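Local coordinates for protein SOXX (Paracoccus pantotrophus, PDB 2C1D) that probably transfers electrons through a covalently bound heme c, as part of the SoxXA cytochrome complex that initiates chemotrophic sulfur oxidation, at residues D127-A130 / F131-L135. Sequence-based numbering, arbitrary orientation.
Sequences DVVA and FLVTL
Phe131 meets the preceding turn of helix 122-133 through its backbone: its N sits 3.0 Å from Val128 O and 3.3 Å from Asp127 O, both weak hydrogen bonds. Its CG stands anti to the backbone N (chi1 180°), which swings the ring off this turn and onto Val30 and Met33 of helix 26-33, a place suited to a broad, flat apolar group. Leu132 is held more firmly, its N donating to Val128 O at 3.0 Å. One turn apart, the two side chains lie side by side and point the same way, with Val128 CG1 3.8 Å from Leu132 CD1. Both belong to the heme pocket and also touch helix 72-81, so branched aliphatic side chains suit this face: they give the heme an apolar wall. This is the C-terminal helix of the cytochrome c fold, which packs against helix 26-33 in the pairing of N-terminal and C-terminal helices that marks the family. Val133 continues the helical pattern, its N donating to Val129 O at 2.9 Å. The valine pair itself is loose, CG1 of Val129 to CG2 of Val133 being 4.4 Å, and Val133 also touches Leu75 of helix 72-81. At Thr134 the backbone N bonds Phe131 O, three residues back, and a side-chain hydroxyl can add a second bond there. With chi1 at 67°, its OG1 turns back and donates to Phe131 O at 2.7 Å, in the carbonyl plane on a lone pair. Phe131 O thus accepts from both the N and the OG1 of Thr134, whose methyl CG2 meets Ala130 O.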
loop_
_atom_site.group_PDB
_atom_site.type_symbol
_atom_site.label_atom_id
_atom_site.label_comp_id
_atom_site.label_asym_id
_atom_site.label_seq_id
_atom_site.Cartn_x
_atom_site.Cartn_y
_atom_site.Cartn_z
ATOM N N ASP B 127 24.821 13.403 14.490
ATOM C CA ASP B 127 24.853 12.283 15.404
ATOM C C ASP B 127 24.842 10.933 14.655
ATOM O O ASP B 127 25.564 9.987 15.041
ATOM C CB ASP B 127 23.662 12.351 16.381
ATOM C CG ASP B 127 23.774 13.493 17.408
ATOM O OD1 ASP B 127 24.832 14.143 17.547
ATOM O OD2 ASP B 127 22.822 13.805 18.165
ATOM N N VAL B 128 24.049 10.853 13.588
ATOM C CA VAL B 128 23.957 9.645 12.779
ATOM C C VAL B 128 25.299 9.465 12.044
ATOM O O VAL B 128 25.878 8.402 12.079
ATOM C CB VAL B 128 22.793 9.719 11.799
ATOM C CG1 VAL B 128 22.900 8.612 10.722
ATOM C CG2 VAL B 128 21.457 9.606 12.571
ATOM N N VAL B 129 25.796 10.533 11.431
ATOM C CA VAL B 129 27.083 10.517 10.732
ATOM C C VAL B 129 28.222 10.025 11.630
ATOM O O VAL B 129 29.036 9.210 11.195
ATOM C CB VAL B 129 27.428 11.896 10.147
ATOM C CG1 VAL B 129 28.875 11.958 9.668
ATOM C CG2 VAL B 129 26.514 12.233 9.005
ATOM N N ALA B 130 28.267 10.503 12.871
ATOM C CA ALA B 130 29.334 10.154 13.795
ATOM C C ALA B 130 29.312 8.659 14.092
ATOM O O ALA B 130 30.363 8.035 14.282
ATOM C CB ALA B 130 29.215 10.938 15.075
ATOM N N PHE B 131 28.118 8.075 14.119
ATOM C CA PHE B 131 28.034 6.639 14.291
ATOM C C PHE B 131 28.470 5.918 13.016
ATOM O O PHE B 131 29.200 4.947 13.100
ATOM C CB PHE B 131 26.651 6.169 14.718
ATOM C CG PHE B 131 26.576 4.696 14.880
ATOM C CD1 PHE B 131 27.178 4.085 15.970
ATOM C CD2 PHE B 131 25.971 3.905 13.905
ATOM C CE1 PHE B 131 27.156 2.713 16.106
ATOM C CE2 PHE B 131 25.930 2.533 14.041
ATOM C CZ PHE B 131 26.514 1.933 15.142
ATOM N N LEU B 132 28.040 6.404 11.856
ATOM C CA LEU B 132 28.365 5.766 10.596
ATOM C C LEU B 132 29.882 5.720 10.370
ATOM O O LEU B 132 30.398 4.776 9.785
ATOM C CB LEU B 132 27.683 6.475 9.435
ATOM C CG LEU B 132 26.154 6.340 9.366
ATOM C CD1 LEU B 132 25.601 7.352 8.417
ATOM C CD2 LEU B 132 25.713 4.949 8.956
ATOM N N VAL B 133 30.589 6.745 10.838
ATOM C CA VAL B 133 32.040 6.786 10.702
ATOM C C VAL B 133 32.706 5.632 11.474
ATOM O O VAL B 133 33.750 5.161 11.059
ATOM C CB VAL B 133 32.603 8.200 11.111
ATOM C CG1 VAL B 133 34.105 8.177 11.323
ATOM C CG2 VAL B 133 32.245 9.229 10.051
ATOM N N THR B 134 32.096 5.162 12.568
ATOM C CA THR B 134 32.688 4.089 13.367
ATOM C C THR B 134 32.524 2.708 12.755
ATOM O O THR B 134 33.123 1.759 13.247
ATOM C CB THR B 134 32.163 4.022 14.846
ATOM O OG1 THR B 134 30.775 3.640 14.898
ATOM C CG2 THR B 134 32.238 5.369 15.531
ATOM N N LEU B 135 31.676 2.586 11.741
ATOM C CA LEU B 135 31.338 1.281 11.178
ATOM C C LEU B 135 32.423 0.884 10.197
ATOM O O LEU B 135 32.296 1.077 8.990
ATOM C CB LEU B 135 29.960 1.315 10.502
ATOM C CG LEU B 135 28.760 1.475 11.432
ATOM C CD1 LEU B 135 27.477 1.717 10.630
ATOM C CD2 LEU B 135 28.612 0.250 12.339
#